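Local atomic coordinates of E2A dna-binding protein (Human adenovirus 5, PDB entry 2WB0), a protein that binds single-stranded DNA and supports the elongation phase of viral strand-displacement replication, unwinding the template without ATP through its capacity to form multimers. Residues K10-A15 and A30-L35; A190-A195 and L242-L247. All coordinates share one frame; numbering follows the deposited sequence.

Contact 1 (K10-A15 and A30-L35)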
loop_
_atom_site.group_PDB
_atom_site.type_symbol
_atom_site.label_atom_id
_atom_site.label_comp_id
_atom_site.label_asym_id
_atom_site.label_seq_id
_atom_site.Cartn_x
_atom_site.Cartn_y
_atom_site.Cartn_z
ATOM N N LYS A 10 -24.203 18.292 -3.808
ATOM C CA LYS A 10 -24.288 17.300 -4.893
ATOM C C LYS A 10 -23.633 15.976 -4.405
ATOM O O LYS A 10 -24.241 14.894 -4.488
ATOM C CB LYS A 10 -23.598 17.843 -6.116
ATOM C CG LYS A 10 -23.375 16.799 -7.198
ATOM C CD LYS A 10 -22.861 17.394 -8.452
ATOM C CE LYS A 10 -23.017 16.393 -9.588
ATOM N NZ LYS A 10 -22.037 16.786 -10.621
ATOM N N GLY A 11 -22.437 16.087 -3.812
ATOM C CA GLY A 11 -21.776 14.957 -3.109
ATOM C C GLY A 11 -22.664 14.288 -2.105
ATOM O O GLY A 11 -22.786 13.029 -2.069
ATOM N N MET A 12 -23.284 15.091 -1.241
ATOM C CA MET A 12 -24.082 14.538 -0.160
ATOM C C MET A 12 -25.237 13.703 -0.717
ATOM O O MET A 12 -25.596 12.682 -0.169
ATOM C CB MET A 12 -24.607 15.648 0.763
ATOM C CG MET A 12 -23.501 16.206 1.704
ATOM S SD MET A 12 -23.223 14.992 3.023
ATOM C CE MET A 12 -24.663 15.084 4.054
ATOM N N GLU A 13 -25.854 14.192 -1.783
ATOM C CA GLU A 13 -26.982 13.490 -2.378
ATOM C C GLU A 13 -26.593 12.087 -2.895
ATOM O O GLU A 13 -27.273 11.070 -2.580
ATOM C CB GLU A 13 -27.524 14.343 -3.532
ATOM C CG GLU A 13 -28.817 13.791 -4.156
ATOM C CD GLU A 13 -29.221 14.598 -5.430
ATOM O OE1 GLU A 13 -28.321 15.073 -6.180
ATOM O OE2 GLU A 13 -30.432 14.776 -5.668
ATOM N N ALA A 14 -25.522 12.057 -3.650
ATOM C CA ALA A 14 -24.980 10.814 -4.263
ATOM C C ALA A 14 -24.638 9.824 -3.145
ATOM O O ALA A 14 -25.021 8.615 -3.198
ATOM C CB ALA A 14 -23.795 11.151 -5.071
ATOM N N ALA A 15 -24.034 10.344 -2.066
ATOM C CA ALA A 15 -23.540 9.493 -0.988
ATOM C C ALA A 15 -24.727 8.942 -0.243
ATOM O O ALA A 15 -24.795 7.753 0.085
ATOM C CB ALA A 15 -22.553 10.304 -0.021
ATOM N N ALA A 30 -26.816 9.245 9.377
ATOM C CA ALA A 30 -27.288 10.510 9.976
ATOM C C ALA A 30 -26.103 11.452 10.099
ATOM O O ALA A 30 -26.198 12.661 9.821
ATOM C CB ALA A 30 -27.845 10.234 11.392
ATOM N N ASN A 31 -24.974 10.879 10.526
ATOM C CA ASN A 31 -23.813 11.678 10.851
ATOM C C ASN A 31 -22.891 11.966 9.693
ATOM O O ASN A 31 -22.022 12.813 9.824
ATOM C CB ASN A 31 -23.073 11.056 12.013
ATOM C CG ASN A 31 -23.899 11.079 13.268
ATOM O OD1 ASN A 31 -23.959 10.087 14.019
ATOM N ND2 ASN A 31 -24.589 12.203 13.491
ATOM N N PHE A 32 -23.077 11.299 8.550
ATOM C CA PHE A 32 -22.187 11.552 7.415
ATOM C C PHE A 32 -22.318 12.997 6.865
ATOM O O PHE A 32 -23.439 13.483 6.623
ATOM C CB PHE A 32 -22.501 10.535 6.312
ATOM C CG PHE A 32 -21.577 10.610 5.158
ATOM C CD1 PHE A 32 -20.310 9.994 5.234
ATOM C CD2 PHE A 32 -21.944 11.271 3.994
ATOM C CE1 PHE A 32 -19.432 10.069 4.162
ATOM C CE2 PHE A 32 -21.083 11.334 2.903
ATOM C CZ PHE A 32 -19.822 10.731 2.983
ATOM N N LYS A 33 -21.193 13.655 6.604
ATOM C CA LYS A 33 -21.141 15.064 6.154
ATOM C C LYS A 33 -20.123 15.237 5.037
ATOM O O LYS A 33 -19.652 16.345 4.769
ATOM C CB LYS A 33 -20.778 16.018 7.326
ATOM C CG LYS A 33 -21.810 16.144 8.456
ATOM C CD LYS A 33 -23.237 16.585 7.957
ATOM C CE LYS A 33 -24.210 16.750 9.170
ATOM N NZ LYS A 33 -25.595 17.370 8.688
ATOM N N LEU A 34 -19.810 14.141 4.341
ATOM C CA LEU A 34 -18.865 14.178 3.230
ATOM C C LEU A 34 -17.505 14.776 3.640
ATOM O O LEU A 34 -16.833 15.373 2.841
ATOM C CB LEU A 34 -19.485 14.983 2.098
ATOM C CG LEU A 34 -19.446 14.565 0.635
ATOM C CD1 LEU A 34 -19.130 15.758 -0.358
ATOM C CD2 LEU A 34 -18.790 13.255 0.273
ATOM N N LEU A 35 -17.112 14.622 4.898
ATOM C CA LEU A 35 -15.869 15.191 5.361
ATOM C C LEU A 35 -14.723 14.205 5.139
ATOM O O LEU A 35 -14.964 13.004 5.087
ATOM C CB LEU A 35 -15.989 15.446 6.855
ATOM C CG LEU A 35 -16.362 16.834 7.429
ATOM C CD1 LEU A 35 -16.424 18.026 6.534
ATOM C CD2 LEU A 35 -17.352 16.829 8.526
#
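A Met-aromatic contact in the all-alpha part of the protein joins M12, on helix 7-21, to F32, the first residue to leave helical geometry after helix 26-31. M12 SD lies 5.1 Å from the centroid of the F32 ring, 63° off the ring normal, so it approaches obliquely. The M12 chain bends at chi2 and chi3 and curls over the backbone of the turn: M12 SD comes within 3.7 Å of K33 C and also touches CB of L34, while the terminal M12 CE rests against F32 O, 3.3 Å away. One turn further along the helix, A15 meets the same ring, its CB 3.4 Å from F32 CE2. The ring is brought there by a first torsion of -175°, with CG anti to the backbone N. L34, which has left-handed helical phi/psi angles, sends CD1 to within 3.9 Å of G11 CA, where the lack of a side chain lets a leucine methyl lie close to the helix backbone. The F32 side chain also touches A41 and L42 of helix 40-53, while Q38 hydrogen-bonds K33 N and L35 N through OE1. Between the two segments the contact rests on van der Waals packing, with a polarisable sulfur laid against the K33-L34 peptide, while W8, on the same helix, adds a hydrogen bond from NE1 to K33 O.

Contact 2 (A190-A195 and L242-L247)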
loop_
_atom_site.group_PDB
_atom_site.type_symbol
_atom_site.label_atom_id
_atom_site.label_comp_id
_atom_site.label_asym_id
_atom_site.label_seq_id
_atom_site.Cartn_x
_atom_site.Cartn_y
_atom_site.Cartn_z
ATOM N N ALA A 190 16.261 -11.226 -4.453
ATOM C CA ALA A 190 15.661 -12.053 -5.485
ATOM C C ALA A 190 14.149 -12.235 -5.279
ATOM O O ALA A 190 13.364 -12.164 -6.224
ATOM C CB ALA A 190 16.407 -13.439 -5.579
ATOM N N LYS A 191 13.749 -12.524 -4.045
ATOM C CA LYS A 191 12.338 -12.644 -3.728
ATOM C C LYS A 191 11.580 -11.291 -3.976
ATOM O O LYS A 191 10.427 -11.303 -4.413
ATOM C CB LYS A 191 12.156 -13.025 -2.239
ATOM C CG LYS A 191 10.697 -13.299 -1.939
ATOM C CD LYS A 191 10.559 -14.343 -0.870
ATOM C CE LYS A 191 10.431 -13.829 0.485
ATOM N NZ LYS A 191 10.830 -15.055 1.297
ATOM N N ALA A 192 12.193 -10.154 -3.611
ATOM C CA ALA A 192 11.590 -8.852 -3.898
ATOM C C ALA A 192 11.357 -8.724 -5.382
ATOM O O ALA A 192 10.284 -8.272 -5.797
ATOM C CB ALA A 192 12.444 -7.688 -3.421
ATOM N N GLN A 193 12.356 -9.081 -6.195
ATOM C CA GLN A 193 12.136 -8.869 -7.605
ATOM C C GLN A 193 11.012 -9.776 -8.111
ATOM O O GLN A 193 10.207 -9.363 -8.909
ATOM C CB GLN A 193 13.381 -9.024 -8.466
ATOM C CG GLN A 193 13.034 -8.616 -9.970
ATOM C CD GLN A 193 14.285 -8.262 -10.803
ATOM O OE1 GLN A 193 14.535 -7.072 -11.158
ATOM N NE2 GLN A 193 15.070 -9.295 -11.130
ATOM N N VAL A 194 10.944 -11.000 -7.638
ATOM C CA VAL A 194 9.782 -11.849 -8.026
ATOM C C VAL A 194 8.457 -11.123 -7.773
ATOM O O VAL A 194 7.593 -11.109 -8.634
ATOM C CB VAL A 194 9.813 -13.175 -7.277
ATOM C CG1 VAL A 194 8.488 -13.936 -7.519
ATOM C CG2 VAL A 194 10.960 -14.034 -7.778
ATOM N N ALA A 195 8.287 -10.493 -6.596
ATOM C CA ALA A 195 7.013 -9.786 -6.257
ATOM C C ALA A 195 6.707 -8.562 -7.141
ATOM O O ALA A 195 5.515 -8.239 -7.453
ATOM C CB ALA A 195 7.063 -9.346 -4.762
ATOM N N LEU A 242 6.798 -1.985 2.750
ATOM C CA LEU A 242 6.632 -2.852 1.563
ATOM C C LEU A 242 7.476 -4.066 1.757
ATOM O O LEU A 242 8.690 -3.956 1.891
ATOM C CB LEU A 242 7.114 -2.087 0.280
ATOM C CG LEU A 242 6.657 -2.632 -1.060
ATOM C CD1 LEU A 242 6.866 -1.506 -2.120
ATOM C CD2 LEU A 242 7.469 -3.884 -1.441
ATOM N N THR A 243 6.849 -5.251 1.808
ATOM C CA THR A 243 7.589 -6.475 2.106
ATOM C C THR A 243 7.139 -7.564 1.121
ATOM O O THR A 243 5.932 -7.784 0.954
ATOM C CB THR A 243 7.276 -6.967 3.581
ATOM O OG1 THR A 243 7.561 -5.886 4.460
ATOM C CG2 THR A 243 8.211 -8.236 4.005
ATOM N N PRO A 244 8.082 -8.254 0.468
ATOM C CA PRO A 244 7.635 -9.363 -0.380
ATOM C C PRO A 244 7.320 -10.646 0.463
ATOM O O PRO A 244 8.132 -10.980 1.358
ATOM C CB PRO A 244 8.815 -9.607 -1.319
ATOM C CG PRO A 244 10.059 -9.006 -0.568
ATOM C CD PRO A 244 9.533 -7.914 0.325
ATOM N N PHE A 245 6.183 -11.300 0.209
ATOM C CA PHE A 245 5.840 -12.579 0.882
ATOM C C PHE A 245 5.781 -13.692 -0.171
ATOM O O PHE A 245 5.123 -13.532 -1.193
ATOM C CB PHE A 245 4.445 -12.522 1.507
ATOM C CG PHE A 245 4.341 -11.738 2.799
ATOM C CD1 PHE A 245 5.040 -10.567 3.020
ATOM C CD2 PHE A 245 3.400 -12.153 3.786
ATOM C CE1 PHE A 245 4.985 -9.882 4.259
ATOM C CE2 PHE A 245 3.255 -11.449 5.008
ATOM C CZ PHE A 245 4.048 -10.280 5.230
ATOM N N ALA A 246 6.445 -14.828 0.073
ATOM C CA ALA A 246 6.391 -15.946 -0.861
ATOM C C ALA A 246 4.995 -16.534 -0.910
ATOM O O ALA A 246 4.307 -16.573 0.141
ATOM C CB ALA A 246 7.417 -17.072 -0.401
ATOM N N LEU A 247 4.560 -16.964 -2.092
ATOM C CA LEU A 247 3.343 -17.773 -2.204
ATOM C C LEU A 247 3.892 -19.204 -2.196
ATOM O O LEU A 247 4.220 -19.756 -3.248
ATOM C CB LEU A 247 2.542 -17.535 -3.488
ATOM C CG LEU A 247 1.980 -16.076 -3.634
ATOM C CD1 LEU A 247 1.557 -15.845 -5.048
ATOM C CD2 LEU A 247 0.810 -15.938 -2.720
HETATM O O HOH W 1 8.105 -15.094 2.562
#
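P244 and K191 bury the most surface where helix 189-206 crosses strand 242-246, and each makes its contact in a different way. P244 presents its ring to the helix backbone: CG sits 3.7 Å from A192 CA, close enough to touch the main chain because alanine adds so little bulk there. The neighbouring ring atom, CB, meets the methyl of A195 one turn on, with 3.9 Å between P244 CB and A195 CB, so the proline spans two small residues of the helix. K191 reaches past the proline toward the later part of the strand. Its CG is anti to the backbone N (chi1 -174°), and bends at chi2 and chi3 carry the chain obliquely across P244, with CE 3.8 Å from P244 O and CD 4.2 Å from A246 CB. Its ammonium then acts through water: one molecule accepts from K191 NZ at 3.0 Å and from A246 N at 3.0 Å, linking the side chain to the strand's backbone. E188 OE1 adds a long, weak ion pair to K191 NZ. The axes of the two short segments lie 7.7 Å apart at an angle of 91°, so the helix runs across the strand. Strand 242-246 is an outermost strand of its antiparallel sheet, paired with strand 271-276, whose I273 also touches A195; from strand 185-186, F186 packs against both A192 and P244.

How the contacts relate
Similar amounts of surface are buried in the two contacts, yet their settings differ. Contact 1 is mostly buried although it lies far out from the chain's centre, and it joins neighbouring elements of the all-alpha region, a helix and the turn that follows the next one. Contact 2 lies nearer the centre, is only partly buried, and links segments from the two zinc-binding regions. No element is common to both: the centres of contact 1 and contact 2 are about 40 Å apart, on opposite sides of the chain's centre. Both use small helix residues to admit a bulkier partner, but contact 1 relies on sulfur, aromatic and aliphatic groups, whereas contact 2 adds a lysine joined to the strand backbone through a water.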